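Local coordinates for protein BamL (Bacillus amyloliquefaciens, PDB 4KVZ) that probably transfers methyl groups from S-adenosylmethionine to a nitrogen of a plantazolicin precursor, as a selective N-methyltransferase, at residues I15-W20 and K184-A189; R59-V64 and S80-I85; I130-G135 and I159-R164. All blocks are in the same frame, centred on the assembly; numbering follows the deposited sequence.

Contact 1: I15-W20 and K184-A189. With SAH (S-adenosyl-L-homocysteine), chain B.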
loop_
_atom_site.group_PDB
_atom_site.type_symbol
_atom_site.label_atom_id
_atom_site.label_comp_id
_atom_site.label_asym_id
_atom_site.label_seq_id
_atom_site.Cartn_x
_atom_site.Cartn_y
_atom_site.Cartn_z
ATOM N N ILE A 15 17.273 -0.653 -4.620
ATOM C CA ILE A 15 17.584 -1.007 -6.013
ATOM C C ILE A 15 17.559 -2.525 -6.208
ATOM O O ILE A 15 16.950 -3.025 -7.163
ATOM C CB ILE A 15 18.945 -0.422 -6.477
ATOM C CG1 ILE A 15 18.879 1.116 -6.555
ATOM C CG2 ILE A 15 19.397 -1.031 -7.805
ATOM C CD1 ILE A 15 18.212 1.672 -7.799
ATOM N N GLN A 16 18.211 -3.249 -5.300
ATOM C CA GLN A 16 18.249 -4.712 -5.369
ATOM C C GLN A 16 16.850 -5.342 -5.227
ATOM O O GLN A 16 16.501 -6.266 -5.970
ATOM C CB GLN A 16 19.244 -5.282 -4.346
ATOM C CG GLN A 16 19.306 -6.802 -4.270
ATOM C CD GLN A 16 19.721 -7.467 -5.576
ATOM O OE1 GLN A 16 20.364 -6.854 -6.432
ATOM N NE2 GLN A 16 19.367 -8.743 -5.724
ATOM N N ALA A 17 16.048 -4.841 -4.287
ATOM C CA ALA A 17 14.684 -5.343 -4.129
ATOM C C ALA A 17 13.883 -5.185 -5.426
ATOM O O ALA A 17 13.114 -6.080 -5.803
ATOM C CB ALA A 17 13.983 -4.654 -2.969
ATOM N N GLN A 18 14.084 -4.068 -6.125
ATOM C CA GLN A 18 13.307 -3.758 -7.340
ATOM C C GLN A 18 13.666 -4.624 -8.562
ATOM O O GLN A 18 12.886 -4.715 -9.499
ATOM C CB GLN A 18 13.366 -2.259 -7.671
ATOM C CG GLN A 18 12.809 -1.828 -9.037
ATOM C CD GLN A 18 11.336 -2.178 -9.269
ATOM O OE1 GLN A 18 10.623 -2.612 -8.362
ATOM N NE2 GLN A 18 10.876 -1.979 -10.503
ATOM N N THR A 19 14.830 -5.274 -8.533
ATOM C CA THR A 19 15.204 -6.221 -9.603
ATOM C C THR A 19 14.179 -7.358 -9.744
ATOM O O THR A 19 14.005 -7.924 -10.828
ATOM C CB THR A 19 16.629 -6.808 -9.407
ATOM O OG1 THR A 19 16.683 -7.628 -8.230
ATOM C CG2 THR A 19 17.655 -5.689 -9.286
ATOM N N TRP A 20 13.487 -7.662 -8.653
ATOM C CA TRP A 20 12.519 -8.754 -8.628
ATOM C C TRP A 20 11.223 -8.431 -9.354
ATOM O O TRP A 20 10.347 -9.297 -9.482
ATOM C CB TRP A 20 12.252 -9.197 -7.185
ATOM C CG TRP A 20 13.429 -9.913 -6.608
ATOM C CD1 TRP A 20 14.491 -9.353 -5.937
ATOM C CD2 TRP A 20 13.696 -11.320 -6.680
ATOM N NE1 TRP A 20 15.391 -10.332 -5.581
ATOM C CE2 TRP A 20 14.927 -11.548 -6.017
ATOM C CE3 TRP A 20 13.011 -12.410 -7.231
ATOM C CZ2 TRP A 20 15.491 -12.826 -5.893
ATOM C CZ3 TRP A 20 13.581 -13.691 -7.113
ATOM C CH2 TRP A 20 14.804 -13.882 -6.448
ATOM N N LYS A 184 14.328 -12.140 1.242
ATOM C CA LYS A 184 15.521 -11.526 1.835
ATOM C C LYS A 184 15.818 -10.167 1.218
ATOM O O LYS A 184 16.060 -9.187 1.938
ATOM C CB LYS A 184 16.728 -12.453 1.731
ATOM C CG LYS A 184 16.725 -13.535 2.784
ATOM C CD LYS A 184 17.932 -14.438 2.616
ATOM C CE LYS A 184 17.987 -15.465 3.726
ATOM N NZ LYS A 184 18.915 -16.566 3.351
ATOM N N ASP A 185 15.770 -10.097 -0.111
ATOM C CA ASP A 185 16.006 -8.836 -0.811
ATOM C C ASP A 185 14.936 -7.793 -0.473
ATOM O O ASP A 185 15.259 -6.632 -0.230
ATOM C CB ASP A 185 16.096 -9.050 -2.325
ATOM C CG ASP A 185 17.454 -9.580 -2.773
ATOM O OD1 ASP A 185 18.392 -9.632 -1.951
ATOM O OD2 ASP A 185 17.582 -9.940 -3.963
ATOM N N GLN A 186 13.670 -8.202 -0.455
ATOM C CA GLN A 186 12.596 -7.285 -0.069
ATOM C C GLN A 186 12.767 -6.772 1.361
ATOM O O GLN A 186 12.612 -5.577 1.606
ATOM C CB GLN A 186 11.206 -7.916 -0.239
ATOM C CG GLN A 186 10.933 -8.489 -1.628
ATOM C CD GLN A 186 11.316 -7.561 -2.765
ATOM O OE1 GLN A 186 12.177 -7.894 -3.598
ATOM N NE2 GLN A 186 10.687 -6.395 -2.816
ATOM N N TYR A 187 13.085 -7.662 2.298
ATOM C CA TYR A 187 13.230 -7.244 3.696
ATOM C C TYR A 187 14.441 -6.356 3.918
ATOM O O TYR A 187 14.405 -5.467 4.768
ATOM C CB TYR A 187 13.254 -8.426 4.658
ATOM C CG TYR A 187 11.873 -8.835 5.076
ATOM C CD1 TYR A 187 11.240 -8.207 6.142
ATOM C CD2 TYR A 187 11.177 -9.821 4.379
ATOM C CE1 TYR A 187 9.960 -8.557 6.522
ATOM C CE2 TYR A 187 9.886 -10.180 4.752
ATOM C CZ TYR A 187 9.286 -9.545 5.822
ATOM O OH TYR A 187 8.012 -9.895 6.206
ATOM N N ARG A 188 15.503 -6.580 3.153
ATOM C CA ARG A 188 16.687 -5.733 3.297
ATOM C C ARG A 188 16.374 -4.273 2.957
ATOM O O ARG A 188 16.983 -3.365 3.517
ATOM C CB ARG A 188 17.859 -6.257 2.474
ATOM C CG ARG A 188 19.202 -5.816 3.034
ATOM C CD ARG A 188 20.351 -6.190 2.123
ATOM N NE ARG A 188 20.694 -7.608 2.210
ATOM C CZ ARG A 188 20.382 -8.513 1.288
ATOM N NH1 ARG A 188 19.687 -8.165 0.210
ATOM N NH2 ARG A 188 20.751 -9.769 1.456
ATOM N N ALA A 189 15.396 -4.058 2.076
ATOM C CA ALA A 189 14.978 -2.720 1.662
ATOM C C ALA A 189 13.982 -2.060 2.623
ATOM O O ALA A 189 13.719 -0.861 2.523
ATOM C CB ALA A 189 14.391 -2.767 0.253
HETATM N N SAH B . 0.466 -2.933 -4.981
HETATM C CA SAH B . 0.816 -4.267 -5.468
HETATM C CB SAH B . 2.328 -4.466 -5.411
HETATM C CG SAH B . 2.777 -5.269 -6.626
HETATM S SD SAH B . 4.480 -5.738 -6.472
HETATM C C SAH B . 0.168 -5.312 -4.614
HETATM O O SAH B . -0.169 -5.063 -3.465
HETATM O OXT SAH B . -0.045 -6.442 -5.048
HETATM C "C5'" SAH B . 5.323 -4.187 -6.479
HETATM C "C4'" SAH B . 4.937 -3.385 -7.719
HETATM O "O4'" SAH B . 5.503 -2.076 -7.643
HETATM C "C3'" SAH B . 5.449 -4.008 -9.018
HETATM O "O3'" SAH B . 4.349 -4.184 -9.923
HETATM C "C2'" SAH B . 6.439 -2.997 -9.560
HETATM O "O2'" SAH B . 6.476 -2.956 -10.987
HETATM C "C1'" SAH B . 5.926 -1.704 -8.961
HETATM N N9 SAH B . 6.933 -0.618 -8.856
HETATM C C8 SAH B . 8.191 -0.719 -8.380
HETATM N N7 SAH B . 8.809 0.489 -8.407
HETATM C C5 SAH B . 7.928 1.377 -8.906
HETATM C C6 SAH B . 7.921 2.822 -9.222
HETATM N N6 SAH B . 9.018 3.592 -8.987
HETATM N N1 SAH B . 6.790 3.350 -9.736
HETATM C C2 SAH B . 5.678 2.621 -9.985
HETATM N N3 SAH B . 5.626 1.303 -9.724
HETATM C C4 SAH B . 6.695 0.642 -9.203
#

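Contact 2: R59-V64 and S80-I85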
loop_
_atom_site.group_PDB
_atom_site.type_symbol
_atom_site.label_atom_id
_atom_site.label_comp_id
_atom_site.label_asym_id
_atom_site.label_seq_id
_atom_site.Cartn_x
_atom_site.Cartn_y
_atom_site.Cartn_z
ATOM N N ARG A 59 -18.652 9.826 4.349
ATOM C CA ARG A 59 -19.013 9.694 2.950
ATOM C C ARG A 59 -18.119 8.624 2.322
ATOM O O ARG A 59 -17.111 8.228 2.909
ATOM C CB ARG A 59 -18.853 11.027 2.202
ATOM C CG ARG A 59 -17.512 11.737 2.397
ATOM C CD ARG A 59 -17.243 12.755 1.286
ATOM N NE ARG A 59 -16.823 12.057 0.077
ATOM C CZ ARG A 59 -15.757 12.350 -0.669
ATOM N NH1 ARG A 59 -14.970 13.388 -0.406
ATOM N NH2 ARG A 59 -15.514 11.608 -1.725
ATOM N N GLU A 60 -18.492 8.171 1.133
ATOM C CA GLU A 60 -17.689 7.220 0.364
ATOM C C GLU A 60 -16.670 7.965 -0.492
ATOM O O GLU A 60 -16.896 9.123 -0.854
ATOM C CB GLU A 60 -18.597 6.369 -0.535
ATOM C CG GLU A 60 -19.498 5.388 0.205
ATOM C CD GLU A 60 -18.738 4.331 0.992
ATOM O OE1 GLU A 60 -17.695 3.836 0.513
ATOM O OE2 GLU A 60 -19.198 3.976 2.102
ATOM N N PRO A 61 -15.549 7.307 -0.834
ATOM C CA PRO A 61 -14.576 7.999 -1.686
ATOM C C PRO A 61 -15.108 8.116 -3.095
ATOM O O PRO A 61 -15.912 7.281 -3.516
ATOM C CB PRO A 61 -13.363 7.070 -1.667
ATOM C CG PRO A 61 -13.924 5.716 -1.383
ATOM C CD PRO A 61 -15.096 5.953 -0.464
ATOM N N TYR A 62 -14.629 9.127 -3.813
ATOM C CA TYR A 62 -15.081 9.450 -5.162
ATOM C C TYR A 62 -13.997 9.083 -6.164
ATOM O O TYR A 62 -14.249 8.987 -7.369
ATOM C CB TYR A 62 -15.303 10.959 -5.226
ATOM C CG TYR A 62 -16.156 11.497 -6.346
ATOM C CD1 TYR A 62 -17.525 11.248 -6.380
ATOM C CD2 TYR A 62 -15.602 12.311 -7.337
ATOM C CE1 TYR A 62 -18.324 11.777 -7.377
ATOM C CE2 TYR A 62 -16.389 12.841 -8.347
ATOM C CZ TYR A 62 -17.749 12.569 -8.359
ATOM O OH TYR A 62 -18.550 13.090 -9.352
ATOM N N SER A 63 -12.770 8.925 -5.669
ATOM C CA SER A 63 -11.628 8.683 -6.538
ATOM C C SER A 63 -10.585 7.907 -5.749
ATOM O O SER A 63 -10.404 8.154 -4.563
ATOM C CB SER A 63 -11.034 10.004 -7.019
ATOM O OG SER A 63 -10.776 10.865 -5.917
ATOM N N VAL A 64 -9.940 6.947 -6.403
ATOM C CA VAL A 64 -8.843 6.200 -5.772
ATOM C C VAL A 64 -7.686 6.085 -6.770
ATOM O O VAL A 64 -7.879 5.773 -7.947
ATOM C CB VAL A 64 -9.278 4.790 -5.268
ATOM C CG1 VAL A 64 -8.113 4.071 -4.607
ATOM C CG2 VAL A 64 -10.433 4.877 -4.269
ATOM N N SER A 80 -15.788 -3.265 -9.136
ATOM C CA SER A 80 -16.983 -4.092 -8.924
ATOM C C SER A 80 -17.772 -3.648 -7.706
ATOM O O SER A 80 -18.978 -3.856 -7.633
ATOM C CB SER A 80 -16.638 -5.578 -8.807
ATOM O OG SER A 80 -16.341 -6.106 -10.081
ATOM N N ARG A 81 -17.083 -3.035 -6.751
ATOM C CA ARG A 81 -17.714 -2.554 -5.531
ATOM C C ARG A 81 -18.643 -1.371 -5.798
ATOM O O ARG A 81 -19.794 -1.367 -5.349
ATOM C CB ARG A 81 -16.637 -2.180 -4.506
ATOM C CG ARG A 81 -17.154 -1.602 -3.193
ATOM C CD ARG A 81 -18.119 -2.525 -2.455
ATOM N NE ARG A 81 -17.445 -3.718 -1.962
ATOM C CZ ARG A 81 -16.857 -3.824 -0.775
ATOM N NH1 ARG A 81 -16.871 -2.821 0.095
ATOM N NH2 ARG A 81 -16.275 -4.963 -0.449
ATOM N N PHE A 82 -18.141 -0.376 -6.528
ATOM C CA PHE A 82 -18.881 0.864 -6.777
ATOM C C PHE A 82 -19.332 0.978 -8.223
ATOM O O PHE A 82 -18.594 0.641 -9.138
ATOM C CB PHE A 82 -18.018 2.092 -6.456
ATOM C CG PHE A 82 -17.565 2.173 -5.023
ATOM C CD1 PHE A 82 -18.385 2.740 -4.049
ATOM C CD2 PHE A 82 -16.309 1.701 -4.649
ATOM C CE1 PHE A 82 -17.966 2.824 -2.724
ATOM C CE2 PHE A 82 -15.886 1.784 -3.328
ATOM C CZ PHE A 82 -16.714 2.347 -2.367
ATOM N N GLN A 83 -20.541 1.491 -8.428
ATOM C CA GLN A 83 -21.035 1.734 -9.778
ATOM C C GLN A 83 -20.301 2.897 -10.439
ATOM O O GLN A 83 -19.935 2.830 -11.619
ATOM C CB GLN A 83 -22.539 2.005 -9.749
ATOM C CG GLN A 83 -23.100 2.412 -11.092
ATOM C CD GLN A 83 -24.578 2.098 -11.208
ATOM O OE1 GLN A 83 -25.424 2.978 -11.045
ATOM N NE2 GLN A 83 -24.895 0.842 -11.468
ATOM N N LYS A 84 -20.087 3.966 -9.681
ATOM C CA LYS A 84 -19.318 5.097 -10.184
ATOM C C LYS A 84 -18.189 5.462 -9.216
ATOM O O LYS A 84 -18.438 5.782 -8.046
ATOM C CB LYS A 84 -20.224 6.310 -10.426
ATOM C CG LYS A 84 -19.589 7.377 -11.305
ATOM C CD LYS A 84 -20.341 8.694 -11.202
ATOM C CE LYS A 84 -19.460 9.862 -11.624
ATOM N NZ LYS A 84 -18.307 10.082 -10.698
ATOM N N ILE A 85 -16.955 5.395 -9.714
ATOM C CA ILE A 85 -15.765 5.783 -8.939
ATOM C C ILE A 85 -14.603 6.026 -9.899
ATOM O O ILE A 85 -14.393 5.265 -10.852
ATOM C CB ILE A 85 -15.415 4.759 -7.812
ATOM C CG1 ILE A 85 -14.275 5.283 -6.912
ATOM C CG2 ILE A 85 -15.083 3.377 -8.379
ATOM C CD1 ILE A 85 -14.290 4.726 -5.504
HETATM O O HOH W 1 -16.670 9.100 -8.786
#

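Contact 3: I130-G135 and I159-R164. With SAH (S-adenosyl-L-homocysteine), chain B.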
loop_
_atom_site.group_PDB
_atom_site.type_symbol
_atom_site.label_atom_id
_atom_site.label_comp_id
_atom_site.label_asym_id
_atom_site.label_seq_id
_atom_site.Cartn_x
_atom_site.Cartn_y
_atom_site.Cartn_z
ATOM N N ILE A 130 -0.775 2.677 -1.390
ATOM C CA ILE A 130 0.596 2.234 -1.680
ATOM C C ILE A 130 0.788 0.920 -0.935
ATOM O O ILE A 130 1.171 0.896 0.241
ATOM C CB ILE A 130 1.682 3.264 -1.238
ATOM C CG1 ILE A 130 1.327 4.695 -1.673
ATOM C CG2 ILE A 130 3.051 2.861 -1.783
ATOM C CD1 ILE A 130 2.261 5.770 -1.133
ATOM N N HIS A 131 0.464 -0.176 -1.612
ATOM C CA HIS A 131 0.416 -1.486 -0.977
ATOM C C HIS A 131 1.605 -2.362 -1.350
ATOM O O HIS A 131 1.805 -2.704 -2.525
ATOM C CB HIS A 131 -0.888 -2.187 -1.341
ATOM C CG HIS A 131 -1.176 -3.400 -0.513
ATOM N ND1 HIS A 131 -1.684 -3.326 0.766
ATOM C CD2 HIS A 131 -1.024 -4.717 -0.783
ATOM C CE1 HIS A 131 -1.837 -4.549 1.246
ATOM N NE2 HIS A 131 -1.447 -5.409 0.329
ATOM N N LEU A 132 2.396 -2.701 -0.337
ATOM C CA LEU A 132 3.535 -3.617 -0.465
ATOM C C LEU A 132 4.471 -3.235 -1.612
ATOM O O LEU A 132 4.824 -4.075 -2.437
ATOM C CB LEU A 132 3.056 -5.077 -0.570
ATOM C CG LEU A 132 2.302 -5.583 0.676
ATOM C CD1 LEU A 132 1.764 -6.990 0.458
ATOM C CD2 LEU A 132 3.208 -5.536 1.896
ATOM N N CYS A 133 4.879 -1.966 -1.660
ATOM C CA CYS A 133 5.821 -1.517 -2.682
ATOM C C CYS A 133 6.626 -0.267 -2.307
ATOM O O CYS A 133 7.471 0.162 -3.085
ATOM C CB CYS A 133 5.125 -1.281 -4.028
ATOM S SG CYS A 133 3.949 0.087 -4.042
ATOM N N PHE A 134 6.362 0.306 -1.132
ATOM C CA PHE A 134 6.982 1.582 -0.735
ATOM C C PHE A 134 8.507 1.454 -0.642
ATOM O O PHE A 134 9.230 2.393 -0.960
ATOM C CB PHE A 134 6.378 2.088 0.587
ATOM C CG PHE A 134 6.723 3.522 0.921
ATOM C CD1 PHE A 134 6.551 4.543 -0.015
ATOM C CD2 PHE A 134 7.184 3.852 2.192
ATOM C CE1 PHE A 134 6.862 5.860 0.307
ATOM C CE2 PHE A 134 7.490 5.168 2.520
ATOM C CZ PHE A 134 7.324 6.168 1.579
ATOM N N GLY A 135 8.978 0.268 -0.262
ATOM C CA GLY A 135 10.420 -0.010 -0.155
ATOM C C GLY A 135 11.135 -0.175 -1.490
ATOM O O GLY A 135 12.355 -0.355 -1.523
ATOM N N ILE A 159 -0.492 3.492 3.369
ATOM C CA ILE A 159 0.699 2.718 3.017
ATOM C C ILE A 159 0.767 1.454 3.865
ATOM O O ILE A 159 0.703 1.524 5.099
ATOM C CB ILE A 159 1.985 3.543 3.278
ATOM C CG1 ILE A 159 1.948 4.853 2.484
ATOM C CG2 ILE A 159 3.230 2.726 2.945
ATOM C CD1 ILE A 159 3.033 5.844 2.873
ATOM N N VAL A 160 0.890 0.303 3.205
ATOM C CA VAL A 160 1.075 -0.976 3.887
ATOM C C VAL A 160 2.394 -1.549 3.395
ATOM O O VAL A 160 2.589 -1.733 2.192
ATOM C CB VAL A 160 -0.095 -1.960 3.618
ATOM C CG1 VAL A 160 0.113 -3.280 4.342
ATOM C CG2 VAL A 160 -1.415 -1.355 4.058
ATOM N N ASP A 161 3.321 -1.810 4.310
ATOM C CA ASP A 161 4.624 -2.326 3.880
ATOM C C ASP A 161 5.282 -3.271 4.873
ATOM O O ASP A 161 4.828 -3.424 5.999
ATOM C CB ASP A 161 5.577 -1.183 3.509
ATOM C CG ASP A 161 6.515 -1.552 2.355
ATOM O OD1 ASP A 161 6.351 -2.644 1.752
ATOM O OD2 ASP A 161 7.418 -0.743 2.049
ATOM N N LEU A 162 6.344 -3.929 4.425
ATOM C CA LEU A 162 7.085 -4.853 5.267
ATOM C C LEU A 162 7.683 -4.148 6.478
ATOM O O LEU A 162 8.126 -3.008 6.388
ATOM C CB LEU A 162 8.197 -5.522 4.465
ATOM C CG LEU A 162 7.830 -6.348 3.232
ATOM C CD1 LEU A 162 9.107 -6.976 2.679
ATOM C CD2 LEU A 162 6.767 -7.405 3.521
ATOM N N ASP A 163 7.682 -4.846 7.611
ATOM C CA ASP A 163 8.360 -4.383 8.816
ATOM C C ASP A 163 9.692 -5.112 8.883
ATOM O O ASP A 163 9.730 -6.338 8.935
ATOM C CB ASP A 163 7.507 -4.705 10.048
ATOM C CG ASP A 163 8.144 -4.244 11.353
ATOM O OD1 ASP A 163 9.359 -3.939 11.381
ATOM O OD2 ASP A 163 7.412 -4.184 12.364
ATOM N N ARG A 164 10.784 -4.357 8.873
ATOM C CA ARG A 164 12.124 -4.947 8.904
ATOM C C ARG A 164 12.277 -6.005 9.994
ATOM O O ARG A 164 12.937 -7.026 9.793
ATOM C CB ARG A 164 13.173 -3.853 9.069
ATOM C CG ARG A 164 14.595 -4.314 8.806
ATOM C CD ARG A 164 15.575 -3.159 8.929
ATOM N NE ARG A 164 16.888 -3.555 8.437
ATOM C CZ ARG A 164 17.258 -3.533 7.157
ATOM N NH1 ARG A 164 18.472 -3.933 6.818
ATOM N NH2 ARG A 164 16.421 -3.118 6.209
HETATM N N SAH B . 0.466 -2.933 -4.981
HETATM C CA SAH B . 0.816 -4.267 -5.468
HETATM C CB SAH B . 2.328 -4.466 -5.411
HETATM C CG SAH B . 2.777 -5.269 -6.626
HETATM S SD SAH B . 4.480 -5.738 -6.472
HETATM C C SAH B . 0.168 -5.312 -4.614
HETATM O O SAH B . -0.169 -5.063 -3.465
HETATM O OXT SAH B . -0.045 -6.442 -5.048
HETATM C "C5'" SAH B . 5.323 -4.187 -6.479
HETATM C "C4'" SAH B . 4.937 -3.385 -7.719
HETATM O "O4'" SAH B . 5.503 -2.076 -7.643
HETATM C "C3'" SAH B . 5.449 -4.008 -9.018
HETATM O "O3'" SAH B . 4.349 -4.184 -9.923
HETATM C "C2'" SAH B . 6.439 -2.997 -9.560
HETATM O "O2'" SAH B . 6.476 -2.956 -10.987
HETATM C "C1'" SAH B . 5.926 -1.704 -8.961
HETATM N N9 SAH B . 6.933 -0.618 -8.856
HETATM C C8 SAH B . 8.191 -0.719 -8.380
HETATM N N7 SAH B . 8.809 0.489 -8.407
HETATM C C5 SAH B . 7.928 1.377 -8.906
HETATM C C6 SAH B . 7.921 2.822 -9.222
HETATM N N6 SAH B . 9.018 3.592 -8.987
HETATM N N1 SAH B . 6.790 3.350 -9.736
HETATM C C2 SAH B . 5.678 2.621 -9.985
HETATM N N3 SAH B . 5.626 1.303 -9.724
HETATM C C4 SAH B . 6.695 0.642 -9.203
HETATM O O HOH W 2 3.916 -0.067 0.425
HETATM O O HOH W 3 8.263 -2.928 -0.275
#

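Contact 1: I15-W20 and K184-A189
One carboxylate oxygen of D185, OD2, takes two hydrogen bonds from helix 11-22. The indole NE1 of W20 donates to D185 OD2 over 2.8 Å, nearly straight, with the oxygen lying in the ring plane and offering its anti lone pair. The amide NE2 of Q16 reaches the same D185 OD2, also at 2.8 Å, but comes from above the carboxylate plane, the two flat groups being turned 82° apart. Q16 gets there because its chain, with CG anti to the backbone N (chi1 176°), folds over at chi2. The other oxygen, D185 OD1, takes a salt bridge from R188 NH1, so both oxygens of the buried carboxylate are bonded.

The two helices run roughly antiparallel, their segment axes 8.1 Å apart at an angle of 141°, and the pairing fastens the N-terminal helix 11-22 to helix 177-188 of the Rossmann-like methyltransferase fold. At the closest backbone approach, Q186 lays its bent side chain against A17 and beside the W20 ring. Further on, A189 CB rests on A17 CB at 3.8 Å, small residue against small residue. From another side of helix 11-22, Q18 OE1 lies 3.1 Å from C8 of the S-adenosyl-L-homocysteine adenine.

Contact 2: R59-V64 and S80-I85
I85 and K84 both leave the backbone with the gamma carbon anti to N (I85 CG1 at chi1 -173°, K84 CG at -164°), and these torsions carry their ends over to P61, Y62 and V64. I85 extends CD1 to 3.6 Å from P61 O and 4.1 Å from V64 CG2, while its CG1 lies against the carbonyl of Y62; this apolar branch is wedged beside the start of the strand. The K84 chain stays extended until a bend at chi4, which brings NZ to 3.3 Å from Y62 OH. A water ties the same pair together: it accepts from K84 NZ at 2.7 Å and donates to Y62 O at 2.8 Å, and it sits over the centre of one face of the Y62 ring.

At F82, where the chain departs from helical geometry, the ring points its CZ edge at E60 OE1, 3.4 Å away and close to the ring plane, with the carboxylate turned 39° from the ring. The CG of R81 covers one F82 face.

The contact lies within a beta-alpha-beta unit, joining the entry to strand 63-67 to the turn between helix 73-81 and strand 86-91. L50 of helix 24-57 touches both P61 and F82, and D126 on strand 125-131 accepts from Y62 N.

Contact 3: I130-G135 and I159-R164
Two neighbouring parallel strands, 125-131 and 155-162, pair here in the central sheet of the Rossmann-like methyltransferase fold, and the first then turns away into the cofactor pocket. Two backbone bonds define the pairing: V160 N donates to I130 O at 3.0 Å, and L132 N to V160 O at 2.7 Å, the latter nearly in line with the carbonyl.

On one face of the sheet I130 and I159 lie side by side, CD1 of I130 touching CG1 of I159 at 3.7 Å, and I159 CD1 sits over one face of the F134 ring. On the other, the H131 ring, swung out with CG anti to the backbone N (chi1 -167°), lies alongside V160, while L132 CG covers one of its faces. H131 O accepts a hydrogen bond of 2.8 Å from the amino N of S-adenosyl-L-homocysteine, and C133 CB packs by the ribose. A glycine in place of H131 would probably leave the V160 side chain and L132 CG without the ring they pack on, opening a gap on this face of the sheet.

Beyond the end of strand 125-131, the turn at 132-135 is met by D161: its OD2 receives a weak bond from G135 N, and one water bridges D161 OD1 to the same nitrogen. A second water donates to I130 O and V160 O and accepts from F134 N, filling the wedge where the chains part.

Helix 24-57 covers the H131 face through I41, R42 and S45, and helices 140-148 and 193-204 cover the isoleucine face. Strand 258-266 continues the sheet beyond strand 155-162, antiparallel to it.

In the fold
From the N terminus, segment 15-20 opens contact 1, which is closed only by 184-189, 164 residues on from its near end, and so encloses both other contacts. Within that span, contact 2 closes a short loop of one beta-alpha-beta unit, from strand 63-67 to the turn before strand 86-91. Contact 3 follows in series, joining strands 125-131 and 155-162; since strands 63-67 and 125-131 are neighbours, contacts 2 and 3 share the sheet, though their centres lie 24 Å apart. Contacts 1 and 3 touch, R164 bonding to the R188 carbonyl, and both reach S-adenosyl-L-homocysteine. Contact 2 lies across the chain's centre from contact 1.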